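Local atomic coordinates of probable ABC transporter phosphite binding protein PhnD1 (Prochlorococcus marinus str. MIT 9301, PDB entry 5LQ8), a protein that binds inorganic phosphite strongly and methylphosphonate and phosphate only very weakly, probably as the solute-binding component of an ABC transporter. Residues A82-D87 with V204-V209; E89-F94 with W198-Y203. All blocks are in the same frame, centred on the assembly; numbering follows the deposited sequence.

Contacts 1 and 2 follow one another along the two antiparallel connections that join the lobes of a periplasmic binding protein, their centres about 15 Å apart. Strand 79-83 and strand 207-210 are neighbours in the six-stranded sheet of one lobe; strand 92-97 and strand 194-199 are neighbours at one side of the five-stranded sheet of the other. The chain runs out through 82-87 and 89-94, builds much of the second lobe, and returns through 198-203 and 204-209. Phe90 of contact 2 packs against Arg84, Asp205 and Tyr206 of contact 1 beside the ligand. The paired connections are consistent with the hinge of a two-lobed binding protein, with the binding cleft alongside.

Contact 1 of 2, residues A82-D87 with V204-V209; sequences AQRDID and VDYHWV. With GB (methylphosphonic acid ester group), chain B.
Arg84 and Tyr206 lie alongside each other and point the same way, the guanidinium plane turned 69° from the phenol ring. NH2 of Arg84 comes to 3.3 Å from CD2 of Tyr206 at an oblique approach, and the off-centre cation-pi contact puts Arg84 CZ 5.0 Å from the ring centroid. The methyl carbon of the bound methylphosphonate group sits over the opposite face, modelled too close for its exact height to be trusted. Asp87 fixes the arginine: NE and NH2 meet its two carboxylate oxygens side-on, one each, on their syn sides and nearly in the guanidinium plane, while the anti lone pair of OD2 takes the backbone N-H of Arg84 at 2.9 Å. With CG beside its own backbone N (chi1 -64°), Asp87 also brings OD1 to the edge of the Tyr206 ring, where Tyr206 N gives it a weak 3.2 Å bond. The carbonyl O of Asp87 accepts from Asp205 N at 3.0 Å on a lone pair, and further back Trp208 N bonds to Ala82 O at 2.8 Å. Arg84 NH1 is hydrogen-bonded to Phe247 O; Asp205 OD2 lies 2.5 Å from ligand oxygen O2, and Asp205 OD1 is hydrogen-bonded to Gly65 N. Asp87 thus probably offsets the charge of the buried Arg84, and the pair stands in the second shell behind Tyr206, whose OH is hydrogen-bonded to OD2 of Asp13.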
ATOM      1  N   ALA A  82       0.477 -10.225  -9.561  1.00 25.65           N
ATOM      2  CA  ALA A  82      -0.109 -10.920  -8.385  1.00 28.42           C
ATOM      3  C   ALA A  82      -0.502  -9.950  -7.304  1.00 22.76           C
ATOM      4  O   ALA A  82      -0.087  -8.792  -7.320  1.00 25.54           O
ATOM      5  CB  ALA A  82       0.870 -11.931  -7.796  1.00 26.48           C
ATOM      6  N   GLN A  83      -1.282 -10.455  -6.367  1.00 23.68           N
ATOM      7  CA  GLN A  83      -1.796  -9.747  -5.214  1.00 27.55           C
ATOM      8  C   GLN A  83      -1.921 -10.780  -4.104  1.00 23.80           C
ATOM      9  O   GLN A  83      -1.597 -11.942  -4.325  1.00 23.01           O
ATOM     10  CB  GLN A  83      -3.139  -9.056  -5.546  1.00 24.70           C
ATOM     11  CG  GLN A  83      -4.294 -10.015  -5.773  1.00 23.80           C
ATOM     12  CD  GLN A  83      -5.573  -9.419  -6.330  1.00 28.61           C
ATOM     13  OE1 GLN A  83      -6.166  -9.963  -7.279  1.00 44.22           O
ATOM     14  NE2 GLN A  83      -6.031  -8.393  -5.741  1.00 32.92           N
ATOM     15  N   ARG A  84      -2.384 -10.347  -2.939  1.00 22.61           N
ATOM     16  CA  ARG A  84      -2.809 -11.254  -1.847  1.00 28.90           C
ATOM     17  C   ARG A  84      -4.322 -11.408  -1.856  1.00 30.79           C
ATOM     18  O   ARG A  84      -5.039 -10.617  -2.430  1.00 25.30           O
ATOM     19  CB  ARG A  84      -2.334 -10.733  -0.497  1.00 28.53           C
ATOM     20  CG  ARG A  84      -0.825 -10.429  -0.476  1.00 24.32           C
ATOM     21  CD  ARG A  84      -0.422  -9.533   0.689  1.00 28.08           C
ATOM     22  NE  ARG A  84      -1.113  -8.245   0.621  1.00 22.50           N
ATOM     23  CZ  ARG A  84      -0.996  -7.287   1.522  1.00 25.70           C
ATOM     24  NH1 ARG A  84      -0.218  -7.450   2.592  1.00 32.09           N
ATOM     25  NH2 ARG A  84      -1.651  -6.167   1.369  1.00 25.74           N
ATOM     26  N   ASP A  85      -4.833 -12.412  -1.157  1.00 30.49           N
ATOM     27  CA  ASP A  85      -6.297 -12.564  -1.017  1.00 33.08           C
ATOM     28  C   ASP A  85      -6.966 -11.306  -0.472  1.00 29.69           C
ATOM     29  O   ASP A  85      -7.952 -10.826  -1.034  1.00 30.62           O
ATOM     30  CB  ASP A  85      -6.634 -13.751  -0.118  1.00 35.10           C
ATOM     31  CG  ASP A  85      -6.322 -15.053  -0.772  1.00 40.65           C
ATOM     32  OD1 ASP A  85      -7.013 -15.382  -1.785  1.00 40.83           O
ATOM     33  OD2 ASP A  85      -5.365 -15.728  -0.299  1.00 40.32           O
ATOM     34  N   ILE A  86      -6.383 -10.779   0.596  1.00 33.20           N
ATOM     35  CA  ILE A  86      -6.854  -9.530   1.245  1.00 28.20           C
ATOM     36  C   ILE A  86      -6.912  -8.293   0.336  1.00 25.23           C
ATOM     37  O   ILE A  86      -7.737  -7.414   0.545  1.00 24.24           O
ATOM     38  CB  ILE A  86      -6.053  -9.229   2.529  1.00 40.93           C
ATOM     39  CG1 ILE A  86      -6.840  -8.247   3.407  1.00 71.57           C
ATOM     40  CG2 ILE A  86      -4.612  -8.804   2.216  1.00 35.74           C
ATOM     41  CD1 ILE A  86      -6.339  -8.201   4.828  1.00 58.22           C
ATOM     42  N   ASP A  87      -6.070  -8.260  -0.678  1.00 25.57           N
ATOM     43  CA  ASP A  87      -6.067  -7.131  -1.613  1.00 26.55           C
ATOM     44  C   ASP A  87      -7.282  -7.062  -2.514  1.00 29.36           C
ATOM     45  O   ASP A  87      -7.526  -6.030  -3.115  1.00 29.60           O
ATOM     46  CB  ASP A  87      -4.801  -7.138  -2.439  1.00 23.72           C
ATOM     47  CG  ASP A  87      -3.584  -6.943  -1.607  1.00 27.60           C
ATOM     48  OD1 ASP A  87      -3.574  -5.969  -0.825  1.00 26.25           O
ATOM     49  OD2 ASP A  87      -2.633  -7.762  -1.747  1.00 21.74           O
ATOM     50  N   VAL A 204     -10.119  -2.720  -3.783  1.00 23.31           N
ATOM     51  CA  VAL A 204      -8.902  -3.460  -4.182  1.00 23.26           C
ATOM     52  C   VAL A 204      -7.673  -2.615  -3.850  1.00 22.04           C
ATOM     53  O   VAL A 204      -7.698  -1.372  -3.962  1.00 24.21           O
ATOM     54  CB  VAL A 204      -8.877  -3.790  -5.697  0.50 28.52           C
ATOM     55  CG1 VAL A 204      -8.727  -2.560  -6.566  0.50 33.05           C
ATOM     56  CG2 VAL A 204      -7.789  -4.790  -6.043  0.50 44.04           C
ATOM     57  N   ASP A 205      -6.571  -3.268  -3.532  1.00 20.89           N
ATOM     58  CA  ASP A 205      -5.350  -2.485  -3.221  1.00 18.70           C
ATOM     59  C   ASP A 205      -4.031  -3.012  -3.810  1.00 17.78           C
ATOM     60  O   ASP A 205      -3.730  -2.830  -5.026  1.00 19.14           O
ATOM     61  CB  ASP A 205      -5.285  -2.210  -1.705  1.00 20.37           C
ATOM     62  CG  ASP A 205      -4.345  -1.034  -1.353  1.00 20.64           C
ATOM     63  OD1 ASP A 205      -3.618  -0.580  -2.249  1.00 18.31           O
ATOM     64  OD2 ASP A 205      -4.354  -0.570  -0.195  1.00 16.07           O
ATOM     65  N   TYR A 206      -3.233  -3.664  -2.974  1.00 17.53           N
ATOM     66  CA  TYR A 206      -1.836  -3.935  -3.353  1.00 21.64           C
ATOM     67  C   TYR A 206      -1.718  -4.918  -4.519  1.00 23.63           C
ATOM     68  O   TYR A 206      -2.510  -5.838  -4.665  1.00 22.13           O
ATOM     69  CB  TYR A 206      -1.005  -4.450  -2.206  1.00 21.01           C
ATOM     70  CG  TYR A 206      -0.775  -3.472  -1.083  1.00 19.61           C
ATOM     71  CD1 TYR A 206       0.476  -2.899  -0.910  1.00 22.46           C
ATOM     72  CD2 TYR A 206      -1.760  -3.188  -0.136  1.00 20.42           C
ATOM     73  CE1 TYR A 206       0.699  -2.026   0.137  1.00 22.22           C
ATOM     74  CE2 TYR A 206      -1.530  -2.315   0.915  1.00 24.09           C
ATOM     75  CZ  TYR A 206      -0.289  -1.743   1.050  1.00 28.99           C
ATOM     76  OH  TYR A 206      -0.016  -0.849   2.054  1.00 29.22           O
ATOM     77  N   HIS A 207      -0.695  -4.711  -5.332  1.00 19.82           N
ATOM     78  CA  HIS A 207      -0.325  -5.623  -6.370  1.00 20.52           C
ATOM     79  C   HIS A 207       1.073  -5.437  -6.875  1.00 18.48           C
ATOM     80  O   HIS A 207       1.629  -4.339  -6.824  1.00 19.23           O
ATOM     81  CB  HIS A 207      -1.280  -5.586  -7.543  1.00 22.97           C
ATOM     82  CG  HIS A 207      -1.436  -4.256  -8.183  1.00 18.42           C
ATOM     83  ND1 HIS A 207      -2.031  -3.184  -7.550  1.00 20.40           N
ATOM     84  CD2 HIS A 207      -1.131  -3.838  -9.433  1.00 17.75           C
ATOM     85  CE1 HIS A 207      -2.065  -2.154  -8.379  1.00 23.93           C
ATOM     86  NE2 HIS A 207      -1.529  -2.521  -9.524  1.00 23.68           N
ATOM     87  N   TRP A 208       1.632  -6.536  -7.361  1.00 17.65           N
ATOM     88  CA  TRP A 208       2.895  -6.546  -8.060  1.00 19.66           C
ATOM     89  C   TRP A 208       2.703  -6.197  -9.504  1.00 20.57           C
ATOM     90  O   TRP A 208       1.810  -6.700 -10.166  1.00 21.02           O
ATOM     91  CB  TRP A 208       3.556  -7.937  -8.006  1.00 19.39           C
ATOM     92  CG  TRP A 208       4.130  -8.385  -6.716  1.00 20.75           C
ATOM     93  CD1 TRP A 208       3.603  -9.284  -5.865  1.00 23.39           C
ATOM     94  CD2 TRP A 208       5.373  -7.971  -6.148  1.00 16.40           C
ATOM     95  NE1 TRP A 208       4.443  -9.473  -4.805  1.00 21.42           N
ATOM     96  CE2 TRP A 208       5.539  -8.666  -4.960  1.00 19.91           C
ATOM     97  CE3 TRP A 208       6.348  -7.055  -6.533  1.00 18.04           C
ATOM     98  CZ2 TRP A 208       6.656  -8.489  -4.158  1.00 20.62           C
ATOM     99  CZ3 TRP A 208       7.495  -6.895  -5.717  1.00 23.02           C
ATOM    100  CH2 TRP A 208       7.611  -7.589  -4.556  1.00 25.09           C
ATOM    101  N   VAL A 209       3.580  -5.336  -9.987  1.00 17.79           N
ATOM    102  CA  VAL A 209       3.623  -4.916 -11.375  1.00 21.09           C
ATOM    103  C   VAL A 209       5.030  -5.136 -11.929  1.00 20.51           C
ATOM    104  O   VAL A 209       6.031  -4.724 -11.327  1.00 20.59           O
ATOM    105  CB  VAL A 209       3.258  -3.441 -11.523  1.00 19.49           C
ATOM    106  CG1 VAL A 209       3.254  -3.037 -13.001  1.00 21.31           C
ATOM    107  CG2 VAL A 209       1.934  -3.095 -10.845  1.00 20.01           C
TER
HETATM  108  P1   GB B 401      -1.620   1.959  -0.293  1.00 16.90           P
HETATM  109  O1   GB B 401      -1.817   2.635  -1.647  1.00 17.65           O
HETATM  110  O2   GB B 401      -2.959   1.455   0.288  1.00 16.26           O
HETATM  111  C1   GB B 401      -0.692   0.571  -0.683  1.00 18.41           C
HETATM  112  O3   GB B 401      -0.850   2.851   0.683  1.00 19.44           O

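Contact 2 of 2, residues E89-F94 with W198-Y203; sequences EFKSVF and WITPEY
The Tyr203 ring has the carbonyl O of Phe90 over one face, 3.4 Å above its plane and displaced toward the rim, while Ser92 OG stands at its edge. The Tyr203 hydroxyl lies in the plane of the Phe90 ring, at the edge, near CD2. At the far end, CD2 of Phe94 meets the edge of the Trp198 indole, 3.8 Å from CE3; Thr200 CA covers part of one indole face, and Thr200 CG2 touches the edge of the Phe94 ring. Although the first bond of Tyr203 leads away, its CG lies between backbone N and carbonyl carbon (chi1 51°), which turns the phenol back so that OH donates to Ser92 OG at 2.5 Å. Thr200 bridges the change of register between the single Phe90-Tyr203 bridge and the ladder of Val93 with Ile199 and Phe94 with Trp198: its N reaches Ser92 O at 3.0 Å, almost straight (177°), and its OG1 accepts from Ser92 N at 2.9 Å while donating to Pro201 O. The stems of Lys91 and Glu202 run side by side; Lys91 NZ and Glu202 OE2, 4.0 Å apart, make a long salt bridge, and Glu202 is poorly ordered. The Thr200 hydroxyl thus stands in for a backbone carbonyl where the pairing slips, while Ser92 OG, hydrogen-bonded to Ser128 O, links the Tyr203 hydroxyl to helix 127-139, which contributes Thr127 and Ser128 to the ligand site.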
ATOM      1  N   GLU A  89     -10.262  -7.486  -1.120  1.00 27.38           N
ATOM      2  CA  GLU A  89     -11.272  -7.014  -0.167  1.00 29.21           C
ATOM      3  C   GLU A  89     -10.631  -6.153   0.923  1.00 34.77           C
ATOM      4  O   GLU A  89     -10.813  -6.371   2.121  1.00 28.00           O
ATOM      5  CB  GLU A  89     -12.017  -8.225   0.455  1.00 33.41           C
ATOM      6  CG  GLU A  89     -11.108  -9.277   1.101  1.00 48.41           C
ATOM      7  CD  GLU A  89     -11.823 -10.576   1.498  1.00100.53           C
ATOM      8  OE1 GLU A  89     -13.060 -10.678   1.397  1.00 79.02           O
ATOM      9  OE2 GLU A  89     -11.146 -11.529   1.946  1.00 93.85           O
ATOM     10  N   PHE A  90      -9.848  -5.179   0.479  1.00 25.49           N
ATOM     11  CA  PHE A  90      -9.032  -4.378   1.401  1.00 25.44           C
ATOM     12  C   PHE A  90      -9.864  -3.287   2.076  1.00 25.24           C
ATOM     13  O   PHE A  90     -10.819  -2.773   1.508  1.00 22.49           O
ATOM     14  CB  PHE A  90      -7.848  -3.737   0.638  1.00 24.53           C
ATOM     15  CG  PHE A  90      -6.602  -3.615   1.474  1.00 22.66           C
ATOM     16  CD1 PHE A  90      -5.800  -4.723   1.694  1.00 23.86           C
ATOM     17  CD2 PHE A  90      -6.259  -2.422   2.064  1.00 19.77           C
ATOM     18  CE1 PHE A  90      -4.697  -4.659   2.495  1.00 27.57           C
ATOM     19  CE2 PHE A  90      -5.126  -2.333   2.836  1.00 22.84           C
ATOM     20  CZ  PHE A  90      -4.350  -3.467   3.074  1.00 21.86           C
ATOM     21  N   LYS A  91      -9.465  -2.905   3.281  1.00 22.95           N
ATOM     22  CA  LYS A  91     -10.154  -1.872   4.041  1.00 25.23           C
ATOM     23  C   LYS A  91      -9.185  -0.915   4.685  1.00 21.23           C
ATOM     24  O   LYS A  91      -8.035  -1.257   4.905  1.00 23.89           O
ATOM     25  CB  LYS A  91     -11.011  -2.472   5.150  1.00 32.14           C
ATOM     26  CG  LYS A  91     -12.031  -3.484   4.668  1.00 31.21           C
ATOM     27  CD  LYS A  91     -12.726  -4.140   5.871  1.00 32.76           C
ATOM     28  CE  LYS A  91     -13.369  -5.464   5.517  1.00 50.82           C
ATOM     29  NZ  LYS A  91     -14.642  -5.645   6.267  1.00 59.25           N
ATOM     30  N   SER A  92      -9.691   0.302   4.923  1.00 21.88           N
ATOM     31  CA  SER A  92      -9.036   1.263   5.752  1.00 22.56           C
ATOM     32  C   SER A  92      -9.742   1.297   7.107  1.00 26.20           C
ATOM     33  O   SER A  92     -10.926   0.883   7.283  1.00 28.44           O
ATOM     34  CB  SER A  92      -9.109   2.675   5.154  1.00 21.90           C
ATOM     35  OG  SER A  92      -8.614   2.618   3.841  1.00 23.93           O
ATOM     36  N   VAL A  93      -8.974   1.819   8.039  1.00 27.67           N
ATOM     37  CA  VAL A  93      -9.484   2.304   9.297  1.00 26.96           C
ATOM     38  C   VAL A  93      -9.211   3.793   9.519  1.00 27.13           C
ATOM     39  O   VAL A  93      -8.127   4.297   9.199  1.00 26.12           O
ATOM     40  CB  VAL A  93      -8.924   1.516  10.497  1.00 30.28           C
ATOM     41  CG1 VAL A  93      -9.320   0.045  10.348  1.00 36.04           C
ATOM     42  CG2 VAL A  93      -7.398   1.649  10.638  1.00 28.16           C
ATOM     43  N   PHE A  94     -10.217   4.439  10.095  1.00 23.88           N
ATOM     44  CA  PHE A  94     -10.094   5.720  10.758  1.00 27.73           C
ATOM     45  C   PHE A  94      -9.800   5.442  12.223  1.00 28.33           C
ATOM     46  O   PHE A  94     -10.488   4.625  12.875  1.00 31.01           O
ATOM     47  CB  PHE A  94     -11.368   6.544  10.595  1.00 25.70           C
ATOM     48  CG  PHE A  94     -11.580   7.052   9.190  1.00 22.87           C
ATOM     49  CD1 PHE A  94     -11.275   8.352   8.865  1.00 25.26           C
ATOM     50  CD2 PHE A  94     -12.083   6.219   8.199  1.00 32.59           C
ATOM     51  CE1 PHE A  94     -11.484   8.834   7.580  1.00 24.94           C
ATOM     52  CE2 PHE A  94     -12.300   6.682   6.916  1.00 25.57           C
ATOM     53  CZ  PHE A  94     -11.974   8.005   6.590  1.00 25.37           C
ATOM     54  N   TRP A 198     -13.678   4.001  12.816  1.00 30.52           N
ATOM     55  CA  TRP A 198     -14.573   3.452  11.782  1.00 28.84           C
ATOM     56  C   TRP A 198     -13.792   2.548  10.837  1.00 38.58           C
ATOM     57  O   TRP A 198     -12.587   2.745  10.619  1.00 35.92           O
ATOM     58  CB  TRP A 198     -15.280   4.531  10.989  1.00 31.02           C
ATOM     59  CG  TRP A 198     -16.382   4.074  10.082  1.00 43.89           C
ATOM     60  CD1 TRP A 198     -17.521   3.423  10.444  1.00 44.20           C
ATOM     61  CD2 TRP A 198     -16.469   4.275   8.664  1.00 36.04           C
ATOM     62  NE1 TRP A 198     -18.314   3.204   9.354  1.00 40.82           N
ATOM     63  CE2 TRP A 198     -17.698   3.710   8.241  1.00 47.54           C
ATOM     64  CE3 TRP A 198     -15.634   4.878   7.708  1.00 36.57           C
ATOM     65  CZ2 TRP A 198     -18.111   3.708   6.894  1.00 43.26           C
ATOM     66  CZ3 TRP A 198     -16.044   4.875   6.353  1.00 32.58           C
ATOM     67  CH2 TRP A 198     -17.278   4.293   5.970  1.00 39.13           C
ATOM     68  N   ILE A 199     -14.498   1.539  10.335  1.00 34.39           N
ATOM     69  CA  ILE A 199     -13.966   0.594   9.339  1.00 36.01           C
ATOM     70  C   ILE A 199     -14.702   0.872   8.032  1.00 37.22           C
ATOM     71  O   ILE A 199     -15.958   0.951   7.997  1.00 35.24           O
ATOM     72  CB  ILE A 199     -14.119  -0.893   9.748  1.00 35.39           C
ATOM     73  CG1 ILE A 199     -13.298  -1.178  11.026  1.00 44.13           C
ATOM     74  CG2 ILE A 199     -13.621  -1.821   8.637  1.00 42.83           C
ATOM     75  CD1 ILE A 199     -13.644  -2.479  11.729  1.00 44.75           C
ATOM     76  N   THR A 200     -13.915   1.042   6.965  1.00 31.68           N
ATOM     77  CA  THR A 200     -14.483   1.342   5.667  1.00 25.92           C
ATOM     78  C   THR A 200     -15.062   0.124   4.961  1.00 29.44           C
ATOM     79  O   THR A 200     -14.732  -1.026   5.276  1.00 31.53           O
ATOM     80  CB  THR A 200     -13.479   1.941   4.679  1.00 27.39           C
ATOM     81  OG1 THR A 200     -12.493   0.964   4.324  1.00 25.15           O
ATOM     82  CG2 THR A 200     -12.845   3.243   5.254  1.00 29.28           C
ATOM     83  N   PRO A 201     -15.869   0.383   3.935  1.00 27.65           N
ATOM     84  CA  PRO A 201     -16.164  -0.692   2.997  1.00 36.41           C
ATOM     85  C   PRO A 201     -14.880  -1.195   2.330  1.00 34.58           C
ATOM     86  O   PRO A 201     -13.831  -0.545   2.412  1.00 26.20           O
ATOM     87  CB  PRO A 201     -17.054  -0.015   1.941  1.00 36.55           C
ATOM     88  CG  PRO A 201     -17.654   1.167   2.607  1.00 35.04           C
ATOM     89  CD  PRO A 201     -16.648   1.606   3.651  1.00 29.77           C
ATOM     90  N   GLU A 202     -15.006  -2.334   1.660  1.00 28.10           N
ATOM     91  CA  GLU A 202     -13.900  -2.950   0.873  1.00 33.61           C
ATOM     92  C   GLU A 202     -13.614  -2.306  -0.503  1.00 26.09           C
ATOM     93  O   GLU A 202     -14.494  -1.773  -1.162  1.00 27.06           O
ATOM     94  CB  GLU A 202     -14.165  -4.433   0.634  1.00 38.63           C
ATOM     95  CG  GLU A 202     -14.336  -5.260   1.906  1.00 74.29           C
ATOM     96  CD  GLU A 202     -15.090  -6.579   1.718  1.00137.62           C
ATOM     97  OE1 GLU A 202     -15.535  -6.916   0.598  1.00116.21           O
ATOM     98  OE2 GLU A 202     -15.246  -7.308   2.720  1.00 74.77           O
ATOM     99  N   TYR A 203     -12.349  -2.414  -0.923  1.00 23.65           N
ATOM    100  CA  TYR A 203     -11.896  -1.990  -2.229  1.00 25.09           C
ATOM    101  C   TYR A 203     -10.640  -2.831  -2.565  1.00 21.70           C
ATOM    102  O   TYR A 203     -10.203  -3.621  -1.712  1.00 26.06           O
ATOM    103  CB  TYR A 203     -11.617  -0.466  -2.201  1.00 23.91           C
ATOM    104  CG  TYR A 203     -10.715  -0.085  -1.055  1.00 21.84           C
ATOM    105  CD1 TYR A 203      -9.347  -0.182  -1.189  1.00 20.29           C
ATOM    106  CD2 TYR A 203     -11.226   0.362   0.149  1.00 21.44           C
ATOM    107  CE1 TYR A 203      -8.524   0.107  -0.147  1.00 19.14           C
ATOM    108  CE2 TYR A 203     -10.411   0.661   1.239  1.00 20.22           C
ATOM    109  CZ  TYR A 203      -9.027   0.554   1.067  1.00 18.67           C
ATOM    110  OH  TYR A 203      -8.167   0.863   2.113  1.00 21.00           O
TER